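Local coordinates for arginine kinase (Anthopleura japonica, PDB 4RF6), which catalyses the reversible transfer of a phosphate group from ATP to L-arginine, giving phosphoarginine and ADP, with two phosphagen kinase repeats in a single chain, at residues V134-K139 / L235-M240; E231-R236 / Y274-P279; S481-V486 / R588-E593; G637-V642 / V683-N688. One frame throughout, in Å; residues are numbered along the deposited sequence.

Interaction 1: V134-K139 / L235-M240; sequences VARSLK and LRIISM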
loop_
_atom_site.group_PDB
_atom_site.type_symbol
_atom_site.label_atom_id
_atom_site.label_comp_id
_atom_site.label_asym_id
_atom_site.label_seq_id
_atom_site.Cartn_x
_atom_site.Cartn_y
_atom_site.Cartn_z
ATOM N N VAL A 134 14.983 -13.132 4.894
ATOM C CA VAL A 134 16.149 -13.970 5.152
ATOM C C VAL A 134 15.718 -15.421 5.334
ATOM O O VAL A 134 14.635 -15.704 5.852
ATOM C CB VAL A 134 16.971 -13.518 6.385
ATOM C CG1 VAL A 134 17.699 -12.208 6.101
ATOM C CG2 VAL A 134 16.073 -13.391 7.609
ATOM N N ALA A 135 16.571 -16.334 4.882
ATOM C CA ALA A 135 16.363 -17.760 5.085
ATOM C C ALA A 135 17.283 -18.218 6.209
ATOM O O ALA A 135 18.437 -17.795 6.273
ATOM C CB ALA A 135 16.674 -18.517 3.817
ATOM N N ARG A 136 16.776 -19.072 7.094
ATOM C CA ARG A 136 17.576 -19.590 8.201
ATOM C C ARG A 136 17.211 -21.050 8.454
ATOM O O ARG A 136 16.102 -21.482 8.140
ATOM C CB ARG A 136 17.338 -18.769 9.478
ATOM C CG ARG A 136 17.809 -17.304 9.437
ATOM C CD ARG A 136 19.329 -17.209 9.445
ATOM N NE ARG A 136 19.796 -15.826 9.549
ATOM C CZ ARG A 136 20.068 -15.050 8.504
ATOM N NH1 ARG A 136 19.916 -15.517 7.269
ATOM N NH2 ARG A 136 20.493 -13.808 8.691
ATOM N N SER A 137 18.146 -21.809 9.013
ATOM C CA SER A 137 17.868 -23.175 9.431
ATOM C C SER A 137 18.360 -23.345 10.865
ATOM O O SER A 137 19.378 -22.760 11.247
ATOM C CB SER A 137 18.546 -24.179 8.494
ATOM O OG SER A 137 18.090 -24.032 7.162
ATOM N N LEU A 138 17.632 -24.127 11.660
ATOM C CA LEU A 138 17.977 -24.319 13.070
ATOM C C LEU A 138 19.143 -25.288 13.265
ATOM O O LEU A 138 19.229 -26.311 12.579
ATOM C CB LEU A 138 16.774 -24.828 13.867
ATOM C CG LEU A 138 15.520 -23.959 13.964
ATOM C CD1 LEU A 138 14.528 -24.582 14.937
ATOM C CD2 LEU A 138 15.865 -22.542 14.385
ATOM N N LYS A 139 20.029 -24.959 14.207
ATOM C CA LYS A 139 21.101 -25.863 14.623
ATOM C C LYS A 139 20.553 -27.221 15.031
ATOM O O LYS A 139 19.485 -27.305 15.641
ATOM C CB LYS A 139 21.858 -25.276 15.817
ATOM C CG LYS A 139 22.814 -24.165 15.464
ATOM C CD LYS A 139 23.358 -23.461 16.708
ATOM C CE LYS A 139 24.420 -22.425 16.332
ATOM N NZ LYS A 139 24.478 -21.284 17.293
ATOM N N LEU A 235 13.138 -21.839 8.071
ATOM C CA LEU A 235 12.545 -20.529 8.256
ATOM C C LEU A 235 12.742 -19.649 7.033
ATOM O O LEU A 235 13.853 -19.548 6.493
ATOM C CB LEU A 235 13.156 -19.836 9.476
ATOM C CG LEU A 235 13.002 -20.571 10.805
ATOM C CD1 LEU A 235 14.017 -20.082 11.827
ATOM C CD2 LEU A 235 11.602 -20.378 11.332
ATOM N N ARG A 236 11.652 -19.029 6.596
ATOM C CA ARG A 236 11.723 -17.903 5.683
ATOM C C ARG A 236 11.067 -16.733 6.404
ATOM O O ARG A 236 9.855 -16.731 6.637
ATOM C CB ARG A 236 11.001 -18.187 4.367
ATOM C CG ARG A 236 11.231 -17.083 3.338
ATOM C CD ARG A 236 10.302 -17.187 2.147
ATOM N NE ARG A 236 10.641 -18.306 1.273
ATOM C CZ ARG A 236 10.211 -18.426 0.021
ATOM N NH1 ARG A 236 9.435 -17.486 -0.504
ATOM N NH2 ARG A 236 10.561 -19.479 -0.712
ATOM N N ILE A 237 11.878 -15.748 6.768
ATOM C CA ILE A 237 11.441 -14.656 7.623
ATOM C C ILE A 237 11.428 -13.347 6.847
ATOM O O ILE A 237 12.461 -12.919 6.328
ATOM C CB ILE A 237 12.374 -14.521 8.827
ATOM C CG1 ILE A 237 12.526 -15.875 9.525
ATOM C CG2 ILE A 237 11.856 -13.467 9.784
ATOM C CD1 ILE A 237 13.775 -15.997 10.406
ATOM N N ILE A 238 10.257 -12.712 6.779
ATOM C CA ILE A 238 10.079 -11.518 5.959
ATOM C C ILE A 238 9.550 -10.349 6.768
ATOM O O ILE A 238 8.574 -10.484 7.511
ATOM C CB ILE A 238 9.095 -11.782 4.795
ATOM C CG1 ILE A 238 9.497 -13.040 4.027
ATOM C CG2 ILE A 238 9.013 -10.577 3.862
ATOM C CD1 ILE A 238 8.330 -13.960 3.711
ATOM N N SER A 239 10.194 -9.196 6.616
ATOM C CA SER A 239 9.684 -7.959 7.186
ATOM C C SER A 239 9.364 -7.037 6.018
ATOM O O SER A 239 10.179 -6.889 5.106
ATOM C CB SER A 239 10.719 -7.322 8.105
ATOM O OG SER A 239 10.251 -6.095 8.627
ATOM N N MET A 240 8.177 -6.435 6.024
ATOM C CA MET A 240 7.751 -5.639 4.875
ATOM C C MET A 240 6.673 -4.627 5.223
ATOM O O MET A 240 5.887 -4.826 6.151
ATOM C CB MET A 240 7.253 -6.551 3.743
ATOM C CG MET A 240 5.915 -7.238 4.013
ATOM S SD MET A 240 6.028 -8.492 5.306
ATOM C CE MET A 240 4.343 -9.124 5.338
#

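Interaction 2: E231-R236 / Y274-P279; sequences EEDHLR and YLTSCP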
loop_
_atom_site.group_PDB
_atom_site.type_symbol
_atom_site.label_atom_id
_atom_site.label_comp_id
_atom_site.label_asym_id
_atom_site.label_seq_id
_atom_site.Cartn_x
_atom_site.Cartn_y
_atom_site.Cartn_z
ATOM N N GLU A 231 9.072 -24.492 4.780
ATOM C CA GLU A 231 8.846 -24.554 3.340
ATOM C C GLU A 231 10.134 -25.056 2.669
ATOM O O GLU A 231 10.440 -26.254 2.718
ATOM C CB GLU A 231 8.419 -23.183 2.801
ATOM C CG GLU A 231 7.912 -23.181 1.354
ATOM C CD GLU A 231 8.755 -22.304 0.438
ATOM O OE1 GLU A 231 8.523 -22.326 -0.792
ATOM O OE2 GLU A 231 9.647 -21.595 0.950
ATOM N N GLU A 232 10.910 -24.154 2.074
ATOM C CA GLU A 232 12.145 -24.553 1.400
ATOM C C GLU A 232 13.319 -24.616 2.381
ATOM O O GLU A 232 14.264 -25.393 2.198
ATOM C CB GLU A 232 12.459 -23.603 0.243
ATOM C CG GLU A 232 13.757 -23.930 -0.486
ATOM C CD GLU A 232 14.037 -22.986 -1.636
ATOM O OE1 GLU A 232 13.075 -22.597 -2.330
ATOM O OE2 GLU A 232 15.219 -22.641 -1.844
ATOM N N ASP A 233 13.266 -23.775 3.408
ATOM C CA ASP A 233 14.198 -23.868 4.526
ATOM C C ASP A 233 13.361 -23.937 5.802
ATOM O O ASP A 233 12.146 -23.758 5.743
ATOM C CB ASP A 233 15.129 -22.647 4.560
ATOM C CG ASP A 233 16.152 -22.651 3.440
ATOM O OD1 ASP A 233 17.180 -23.341 3.580
ATOM O OD2 ASP A 233 15.933 -21.953 2.428
ATOM N N HIS A 234 13.994 -24.201 6.945
ATOM C CA HIS A 234 13.254 -24.250 8.205
ATOM C C HIS A 234 12.490 -22.945 8.412
ATOM O O HIS A 234 11.340 -22.936 8.854
ATOM C CB HIS A 234 14.200 -24.477 9.390
ATOM C CG HIS A 234 15.001 -25.737 9.299
ATOM N ND1 HIS A 234 16.014 -26.040 10.184
ATOM C CD2 HIS A 234 14.939 -26.772 8.428
ATOM C CE1 HIS A 234 16.541 -27.207 9.862
ATOM N NE2 HIS A 234 15.910 -27.670 8.797
ATOM N N LEU A 235 13.138 -21.839 8.071
ATOM C CA LEU A 235 12.545 -20.529 8.256
ATOM C C LEU A 235 12.742 -19.649 7.033
ATOM O O LEU A 235 13.853 -19.548 6.493
ATOM C CB LEU A 235 13.156 -19.836 9.476
ATOM C CG LEU A 235 13.002 -20.571 10.805
ATOM C CD1 LEU A 235 14.017 -20.082 11.827
ATOM C CD2 LEU A 235 11.602 -20.378 11.332
ATOM N N ARG A 236 11.652 -19.029 6.596
ATOM C CA ARG A 236 11.723 -17.903 5.683
ATOM C C ARG A 236 11.067 -16.733 6.404
ATOM O O ARG A 236 9.855 -16.731 6.637
ATOM C CB ARG A 236 11.001 -18.187 4.367
ATOM C CG ARG A 236 11.231 -17.083 3.338
ATOM C CD ARG A 236 10.302 -17.187 2.147
ATOM N NE ARG A 236 10.641 -18.306 1.273
ATOM C CZ ARG A 236 10.211 -18.426 0.021
ATOM N NH1 ARG A 236 9.435 -17.486 -0.504
ATOM N NH2 ARG A 236 10.561 -19.479 -0.712
ATOM N N TYR A 274 25.065 -18.323 6.619
ATOM C CA TYR A 274 23.953 -19.190 6.990
ATOM C C TYR A 274 23.692 -20.266 5.937
ATOM O O TYR A 274 23.629 -19.985 4.736
ATOM C CB TYR A 274 22.702 -18.363 7.291
ATOM C CG TYR A 274 22.914 -17.492 8.502
ATOM C CD1 TYR A 274 22.879 -18.037 9.781
ATOM C CD2 TYR A 274 23.191 -16.135 8.371
ATOM C CE1 TYR A 274 23.093 -17.253 10.895
ATOM C CE2 TYR A 274 23.407 -15.344 9.479
ATOM C CZ TYR A 274 23.363 -15.912 10.735
ATOM O OH TYR A 274 23.572 -15.133 11.845
ATOM N N LEU A 275 23.559 -21.504 6.403
ATOM C CA LEU A 275 23.327 -22.637 5.520
ATOM C C LEU A 275 21.871 -22.699 5.111
ATOM O O LEU A 275 20.971 -22.497 5.934
ATOM C CB LEU A 275 23.727 -23.936 6.210
ATOM C CG LEU A 275 25.177 -23.918 6.682
ATOM C CD1 LEU A 275 25.484 -25.179 7.437
ATOM C CD2 LEU A 275 26.116 -23.768 5.500
ATOM N N THR A 276 21.648 -22.977 3.832
ATOM C CA THR A 276 20.307 -23.040 3.272
ATOM C C THR A 276 20.236 -24.230 2.331
ATOM O O THR A 276 21.271 -24.764 1.926
ATOM C CB THR A 276 19.980 -21.764 2.488
ATOM O OG1 THR A 276 21.022 -21.515 1.537
ATOM C CG2 THR A 276 19.867 -20.567 3.422
ATOM N N SER A 277 19.023 -24.638 1.977
ATOM C CA SER A 277 18.824 -25.794 1.106
ATOM C C SER A 277 19.432 -25.579 -0.278
ATOM O O SER A 277 20.149 -26.439 -0.797
ATOM C CB SER A 277 17.335 -26.108 0.978
ATOM O OG SER A 277 16.737 -26.266 2.248
ATOM N N CYS A 278 19.134 -24.428 -0.872
ATOM C CA CYS A 278 19.673 -24.072 -2.173
ATOM C C CYS A 278 20.894 -23.190 -1.978
ATOM O O CYS A 278 20.847 -22.216 -1.226
ATOM C CB CYS A 278 18.624 -23.335 -3.008
ATOM S SG CYS A 278 19.212 -22.840 -4.653
ATOM N N PRO A 279 22.011 -23.528 -2.644
ATOM C CA PRO A 279 23.229 -22.722 -2.472
ATOM C C PRO A 279 23.077 -21.266 -2.917
ATOM O O PRO A 279 23.966 -20.464 -2.630
ATOM C CB PRO A 279 24.274 -23.444 -3.347
ATOM C CG PRO A 279 23.494 -24.428 -4.189
ATOM C CD PRO A 279 22.271 -24.771 -3.391
HETATM O O HOH W 1 17.242 -22.414 0.033
#

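Interaction 3: S481-V486 / R588-E593; sequences STRIRV and RIISME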
loop_
_atom_site.group_PDB
_atom_site.type_symbol
_atom_site.label_atom_id
_atom_site.label_comp_id
_atom_site.label_asym_id
_atom_site.label_seq_id
_atom_site.Cartn_x
_atom_site.Cartn_y
_atom_site.Cartn_z
ATOM N N SER A 481 -36.154 11.251 -1.071
ATOM C CA SER A 481 -35.005 11.044 -0.184
ATOM C C SER A 481 -34.285 12.357 0.165
ATOM O O SER A 481 -34.407 13.354 -0.553
ATOM C CB SER A 481 -34.022 10.027 -0.789
ATOM O OG SER A 481 -33.436 10.508 -1.986
ATOM N N THR A 482 -33.545 12.345 1.272
ATOM C CA THR A 482 -32.856 13.539 1.759
ATOM C C THR A 482 -31.449 13.158 2.198
ATOM O O THR A 482 -31.277 12.190 2.940
ATOM C CB THR A 482 -33.610 14.175 2.946
ATOM O OG1 THR A 482 -34.895 14.632 2.508
ATOM C CG2 THR A 482 -32.832 15.359 3.501
ATOM N N ARG A 483 -30.448 13.906 1.738
ATOM C CA ARG A 483 -29.059 13.534 1.968
ATOM C C ARG A 483 -28.230 14.772 2.292
ATOM O O ARG A 483 -28.338 15.796 1.609
ATOM C CB ARG A 483 -28.503 12.869 0.707
ATOM C CG ARG A 483 -27.080 12.328 0.799
ATOM C CD ARG A 483 -26.717 11.627 -0.510
ATOM N NE ARG A 483 -25.349 11.114 -0.541
ATOM C CZ ARG A 483 -24.292 11.807 -0.962
ATOM N NH1 ARG A 483 -24.428 13.057 -1.388
ATOM N NH2 ARG A 483 -23.093 11.247 -0.959
ATOM N N ILE A 484 -27.406 14.689 3.332
ATOM C CA ILE A 484 -26.480 15.785 3.622
ATOM C C ILE A 484 -25.089 15.249 3.906
ATOM O O ILE A 484 -24.906 14.417 4.799
ATOM C CB ILE A 484 -26.943 16.658 4.806
ATOM C CG1 ILE A 484 -28.361 17.193 4.574
ATOM C CG2 ILE A 484 -25.968 17.813 5.015
ATOM C CD1 ILE A 484 -28.949 17.941 5.775
ATOM N N ARG A 485 -24.118 15.734 3.137
ATOM C CA ARG A 485 -22.730 15.297 3.251
ATOM C C ARG A 485 -21.843 16.473 3.643
ATOM O O ARG A 485 -22.065 17.594 3.179
ATOM C CB ARG A 485 -22.259 14.727 1.906
ATOM C CG ARG A 485 -20.749 14.473 1.785
ATOM C CD ARG A 485 -19.997 15.678 1.200
ATOM N NE ARG A 485 -20.057 15.730 -0.259
ATOM C CZ ARG A 485 -19.507 16.690 -0.994
ATOM N NH1 ARG A 485 -18.861 17.690 -0.404
ATOM N NH2 ARG A 485 -19.602 16.653 -2.317
ATOM N N VAL A 486 -20.831 16.224 4.472
ATOM C CA VAL A 486 -19.779 17.221 4.680
ATOM C C VAL A 486 -18.406 16.582 4.496
ATOM O O VAL A 486 -18.185 15.429 4.868
ATOM C CB VAL A 486 -19.859 17.937 6.061
ATOM C CG1 VAL A 486 -21.143 18.735 6.191
ATOM C CG2 VAL A 486 -19.726 16.947 7.202
ATOM N N ARG A 588 -15.290 11.966 4.662
ATOM C CA ARG A 588 -16.523 12.330 3.974
ATOM C C ARG A 588 -17.667 11.751 4.793
ATOM O O ARG A 588 -17.775 10.531 4.961
ATOM C CB ARG A 588 -16.555 11.798 2.546
ATOM C CG ARG A 588 -17.713 12.369 1.742
ATOM C CD ARG A 588 -18.084 11.477 0.577
ATOM N NE ARG A 588 -17.749 12.080 -0.707
ATOM C CZ ARG A 588 -18.458 11.896 -1.817
ATOM N NH1 ARG A 588 -19.541 11.129 -1.792
ATOM N NH2 ARG A 588 -18.090 12.480 -2.950
ATOM N N ILE A 589 -18.509 12.634 5.314
ATOM C CA ILE A 589 -19.488 12.253 6.325
ATOM C C ILE A 589 -20.893 12.497 5.794
ATOM O O ILE A 589 -21.225 13.620 5.414
ATOM C CB ILE A 589 -19.244 13.037 7.626
ATOM C CG1 ILE A 589 -17.761 12.950 8.004
ATOM C CG2 ILE A 589 -20.136 12.510 8.747
ATOM C CD1 ILE A 589 -17.337 13.790 9.201
ATOM N N ILE A 590 -21.711 11.443 5.764
ATOM C CA ILE A 590 -22.993 11.488 5.061
ATOM C C ILE A 590 -24.179 10.997 5.896
ATOM O O ILE A 590 -24.173 9.868 6.396
ATOM C CB ILE A 590 -22.934 10.651 3.769
ATOM C CG1 ILE A 590 -21.738 11.064 2.909
ATOM C CG2 ILE A 590 -24.234 10.773 2.976
ATOM C CD1 ILE A 590 -21.546 10.216 1.671
ATOM N N SER A 591 -25.202 11.842 6.027
ATOM C CA SER A 591 -26.448 11.465 6.694
ATOM C C SER A 591 -27.549 11.389 5.637
ATOM O O SER A 591 -27.624 12.252 4.754
ATOM C CB SER A 591 -26.810 12.476 7.788
ATOM O OG SER A 591 -27.959 12.060 8.513
ATOM N N MET A 592 -28.395 10.363 5.723
ATOM C CA MET A 592 -29.284 10.014 4.618
ATOM C C MET A 592 -30.590 9.357 5.082
ATOM O O MET A 592 -30.584 8.514 5.983
ATOM C CB MET A 592 -28.542 9.054 3.688
ATOM C CG MET A 592 -27.478 8.234 4.423
ATOM S SD MET A 592 -26.699 6.940 3.440
ATOM C CE MET A 592 -26.972 7.572 1.787
ATOM N N GLU A 593 -31.703 9.733 4.454
ATOM C CA GLU A 593 -33.000 9.125 4.753
ATOM C C GLU A 593 -33.886 9.022 3.512
ATOM O O GLU A 593 -33.727 9.784 2.549
ATOM C CB GLU A 593 -33.753 9.933 5.817
ATOM C CG GLU A 593 -33.198 9.860 7.238
ATOM C CD GLU A 593 -34.092 10.578 8.244
ATOM O OE1 GLU A 593 -33.691 10.703 9.422
ATOM O OE2 GLU A 593 -35.200 11.013 7.856
#

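Interaction 4: G637-V642 / V683-N688; sequences GMRASV and VFDISN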
loop_
_atom_site.group_PDB
_atom_site.type_symbol
_atom_site.label_atom_id
_atom_site.label_comp_id
_atom_site.label_asym_id
_atom_site.label_seq_id
_atom_site.Cartn_x
_atom_site.Cartn_y
_atom_site.Cartn_z
ATOM N N GLY A 637 -18.024 22.768 3.296
ATOM C CA GLY A 637 -17.668 21.503 2.670
ATOM C C GLY A 637 -18.889 20.626 2.453
ATOM O O GLY A 637 -18.791 19.393 2.380
ATOM N N MET A 638 -20.047 21.269 2.357
ATOM C CA MET A 638 -21.321 20.560 2.424
ATOM C C MET A 638 -21.969 20.366 1.058
ATOM O O MET A 638 -21.917 21.250 0.200
ATOM C CB MET A 638 -22.290 21.313 3.344
ATOM C CG MET A 638 -23.709 20.729 3.376
ATOM S SD MET A 638 -24.814 21.583 4.531
ATOM C CE MET A 638 -24.167 21.029 6.105
ATOM N N ARG A 639 -22.554 19.192 0.851
ATOM C CA ARG A 639 -23.542 19.040 -0.203
ATOM C C ARG A 639 -24.838 18.518 0.398
ATOM O O ARG A 639 -24.905 17.378 0.867
ATOM C CB ARG A 639 -23.060 18.104 -1.311
ATOM C CG ARG A 639 -24.019 18.065 -2.501
ATOM C CD ARG A 639 -23.545 17.132 -3.608
ATOM N NE ARG A 639 -24.628 16.254 -4.042
ATOM C CZ ARG A 639 -25.492 16.548 -5.009
ATOM N NH1 ARG A 639 -25.399 17.697 -5.666
ATOM N NH2 ARG A 639 -26.448 15.687 -5.323
ATOM N N ALA A 640 -25.866 19.360 0.389
ATOM C CA ALA A 640 -27.196 18.953 0.827
ATOM C C ALA A 640 -28.012 18.591 -0.404
ATOM O O ALA A 640 -28.059 19.360 -1.369
ATOM C CB ALA A 640 -27.866 20.073 1.606
ATOM N N SER A 641 -28.653 17.425 -0.383
ATOM C CA SER A 641 -29.353 16.936 -1.567
ATOM C C SER A 641 -30.769 16.481 -1.221
ATOM O O SER A 641 -30.985 15.789 -0.225
ATOM C CB SER A 641 -28.562 15.795 -2.216
ATOM O OG SER A 641 -29.118 15.408 -3.460
ATOM N N VAL A 642 -31.734 16.897 -2.036
ATOM C CA VAL A 642 -33.117 16.470 -1.872
ATOM C C VAL A 642 -33.640 15.939 -3.200
ATOM O O VAL A 642 -33.608 16.649 -4.211
ATOM C CB VAL A 642 -34.015 17.626 -1.373
ATOM C CG1 VAL A 642 -35.479 17.326 -1.653
ATOM C CG2 VAL A 642 -33.793 17.875 0.111
ATOM N N VAL A 683 -37.880 12.752 -10.888
ATOM C CA VAL A 683 -37.247 13.044 -9.613
ATOM C C VAL A 683 -36.123 14.009 -9.928
ATOM O O VAL A 683 -35.326 13.772 -10.842
ATOM C CB VAL A 683 -36.679 11.786 -8.931
ATOM C CG1 VAL A 683 -35.846 12.172 -7.722
ATOM C CG2 VAL A 683 -37.805 10.843 -8.517
ATOM N N PHE A 684 -36.080 15.110 -9.191
ATOM C CA PHE A 684 -35.047 16.109 -9.384
ATOM C C PHE A 684 -34.120 16.076 -8.179
ATOM O O PHE A 684 -34.570 15.888 -7.044
ATOM C CB PHE A 684 -35.661 17.505 -9.526
ATOM C CG PHE A 684 -36.507 17.690 -10.763
ATOM C CD1 PHE A 684 -36.088 18.538 -11.776
ATOM C CD2 PHE A 684 -37.725 17.037 -10.905
ATOM C CE1 PHE A 684 -36.857 18.725 -12.913
ATOM C CE2 PHE A 684 -38.502 17.216 -12.043
ATOM C CZ PHE A 684 -38.065 18.063 -13.049
ATOM N N ASP A 685 -32.824 16.230 -8.428
ATOM C CA ASP A 685 -31.878 16.438 -7.345
ATOM C C ASP A 685 -31.816 17.928 -7.066
ATOM O O ASP A 685 -31.375 18.702 -7.916
ATOM C CB ASP A 685 -30.485 15.940 -7.725
ATOM C CG ASP A 685 -29.472 16.137 -6.608
ATOM O OD1 ASP A 685 -29.059 17.291 -6.368
ATOM O OD2 ASP A 685 -29.085 15.135 -5.974
ATOM N N ILE A 686 -32.267 18.329 -5.881
ATOM C CA ILE A 686 -32.124 19.706 -5.439
ATOM C C ILE A 686 -30.906 19.779 -4.540
ATOM O O ILE A 686 -30.844 19.083 -3.523
ATOM C CB ILE A 686 -33.338 20.163 -4.623
ATOM C CG1 ILE A 686 -34.627 19.696 -5.291
ATOM C CG2 ILE A 686 -33.303 21.688 -4.411
ATOM C CD1 ILE A 686 -35.353 20.778 -6.054
ATOM N N SER A 687 -29.936 20.614 -4.902
ATOM C CA SER A 687 -28.719 20.729 -4.108
ATOM C C SER A 687 -28.329 22.183 -3.865
ATOM O O SER A 687 -28.752 23.080 -4.594
ATOM C CB SER A 687 -27.569 19.982 -4.788
ATOM O OG SER A 687 -27.255 20.562 -6.041
ATOM N N ASN A 688 -27.515 22.412 -2.840
ATOM C CA ASN A 688 -27.042 23.757 -2.536
ATOM C C ASN A 688 -25.995 24.217 -3.551
ATOM O O ASN A 688 -25.184 23.417 -4.022
ATOM C CB ASN A 688 -26.443 23.784 -1.133
ATOM C CG ASN A 688 -25.235 22.875 -1.013
ATOM O OD1 ASN A 688 -25.358 21.644 -1.081
ATOM N ND2 ASN A 688 -24.061 23.471 -0.852
#

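Interaction 1: V134-K139 / L235-M240
The C-terminal end of strand 127-136 runs antiparallel to strand 235-242 here, the short axes approaching to 4.9 Å at 154°, with Val-134 facing Ile-237 and Arg-136 facing Leu-235 as hydrogen-bonded pairs and Ala-135 facing Arg-236 between them as a non-hydrogen-bonded pair. Each outer pair exchanges two backbone bonds; the straightest runs from Ile-237 N to Val-134 O (2.9 Å, 178° at the hydrogen). From the middle pair, Ala-135 CA makes a CA-H...O contact of 3.4 Å with Leu-235 O, of the neighbouring pair. On the face bearing Val-134, Arg-136, Leu-235 and Ile-237 the side-chain contacts are mostly apolar. Val-134 turns CG2 between its backbone N and carbonyl carbon (chi1 -71° places CG1 beside N), which brings that methyl to 4.1 Å from Ile-237 CB. Further along, the end of the Leu-138 side chain reaches Leu-235, CD2 lying 4.0 Å from CD1. The beta-branched Val-134 and Ile-237 and the two leucines suit this buried surface, being apolar and bulky. Arg-136 CG is 4.3 Å from Ile-237 CD1, but its guanidinium turns off from strand 235-242: NH1 bonds to Ala-135 O at 2.9 Å and to Thr-284 O, NH2 forms a salt bridge with Glu-344, and Tyr-274 adds a cation-pi contact, so NH1 and NH2 both have polar partners. On the other face the small Ala-135 stands beside Arg-236, a predicted ATP-binding residue whose guanidinium is paired with Glu-231. Helix 246-264 packs on the apolar face, Leu-253 and Val-257 against Ile-237 and Leu-264 against Leu-138, while strand 225-229 flanks strand 235-242 on its other edge.

Interaction 2: E231-R236 / Y274-P279
The substrate site of the first phosphagen kinase repeat brings together the loop of Glu-232 and that of Cys-278, both assigned to arginine binding by similarity, and Asp-233 and Ser-277 tie the two loops to each other. Ser-277 makes two bonds. Its hydroxyl donates to Glu-232 O at 2.6 Å, in the carbonyl plane, and its backbone N donates to Asp-233 OD1 at 2.8 Å, on the syn side of the carboxylate and 18° out of its plane. A short hydroxyl side chain suits this place because OG, anti to the carbonyl carbon and beside its own N (chi1 -54°), stays close enough to the backbone to reach the facing carbonyl. Asp-233 OD1 also comes to 3.2 Å from Thr-276 CA, and the two side chains cross obliquely. In phosphagen kinases a glutamate and a cysteine at such positions flank the guanidinium of the substrate, and here one water joins their loops: it donates to Glu-232 OE2 and to Asp-233 OD2, 2.8 Å each, and accepts from Cys-278 N at 2.9 Å. The extended Glu-232 chain carries OE2 to 3.7 Å from Cys-278 CB. Through its bonds to Ser-277 N and the water, Asp-233 probably helps, as a second-shell residue, to position these loops. Within 274-279, Thr-276 OG1 donates to Cys-278 O at 2.9 Å, above the carbonyl plane. Within 231-236, Glu-231 OE2 forms a salt bridge with NH2 of Arg-236, a predicted ATP-binding residue. Ser-277 also shares a backbone bond with Ala-76, and the side chain of Cys-278 lies near that of Tyr-75, another residue assigned to the substrate by similarity.

Interaction 3: S481-V486 / R588-E593
Three guanidinium groups gather on one face of this strand pair. Arg-588 NH1 lies at the edge of the Arg-483 guanidinium, in its plane and 3.7 Å from NH2, with the two planes 67° apart; over one face of the Arg-588 guanidinium sits Arg-485 NE, the planes there only 25° apart, while Arg-485 NH1 bonds to Gly-637 O. Aliphatic stems do the packing: Arg-485 CG meets Arg-588 CG at 3.7 Å and Ile-590 CG1 at the same distance. Arg-483 runs extended from CG to NE, its CG anti to the backbone N (chi1 -176°), which carries it obliquely across Ile-590, CG2 3.7 Å from NE and CD1 3.2 Å from NH2. These strands, 479-488 and 587-594, are central neighbours in the antiparallel sheet of the second phosphagen kinase repeat. The matching strands of the first repeat carry predicted ATP-binding arginines, so the cluster is consistent with a surface built to receive phosphates. Six backbone bonds join Thr-482 to Glu-593, Ile-484 to Ser-591 and Val-486 to Ile-589. The face of these six residues packs under helix 598-616 with apolar and polar contacts: Val-486 CG2 is 4.0 Å from Ile-589 CB, Ile-484 touches Leu-605, Ser-591 OG bonds to Val-601 O, and Glu-593 forms a salt bridge with Arg-604.

Interaction 4: G637-V642 / V683-N688
Backbone bonds join Val-642 and Ile-686, an antiparallel hydrogen-bonded pair: Val-642 N reaches Ile-686 O at 2.8 Å. Ile-686 N returns a bond to Val-642 O, 2.7 Å long and nearly straight at 174°. Ser-641 and Ser-687, the next pair along, are non-hydrogen-bonded, and small side chains fit their close approach. Toward the strand end the backbone bond Asn-688 N to Ala-640 O is weak, and the Asn-688 side chain adds bonds of its own. It sets CG between its own N and carbonyl carbon (chi1 62°), which turns the amide toward the facing strand; Asn-688 OD1 accepts from Ala-640 N at 2.8 Å, the donor standing above the plane of the side-chain amide carbonyl, while ND2 gives a longer bond to Met-638 O at 3.3 Å and another to Arg-690 O. Among charged groups, Arg-639 NH2 forms a salt bridge with Asp-685 OD2 (2.8 Å), the carboxylate lying at the guanidinium edge with planes 19° apart, though the angle makes the hydrogen bond itself weak. Ser-641 OG lies 2.5 Å from Asp-685 OD2. Apolar contact comes from Val-642 CB and Ile-686 CB, 4.2 Å apart on the buried face. There helix 696-714 packs on Met-638 and Ile-686, while strands 479-488 and 664-668 flank the pair within the sheet.

Overall arrangement
The four contacts fall into two pairs, one in each tandem repeat. Interactions 1 and 2 have centres about 8 Å apart, share Leu-235 and Arg-236, and touch where Leu-138 N meets His-234 ND1; together they run from central strands of the first eight-stranded antiparallel sheet to the substrate loops next to them. Interactions 3 and 4, centres about 9 Å apart, lie side by side in the equivalent sheet of the second repeat, joined through neighbouring strands 479-488 and 638-645. The pairs follow one another along the chain, on opposite sides of its centre; centres of interactions 1 and 3 are about 50 Å apart. Each repeat thus builds its own catalytic-domain sheet.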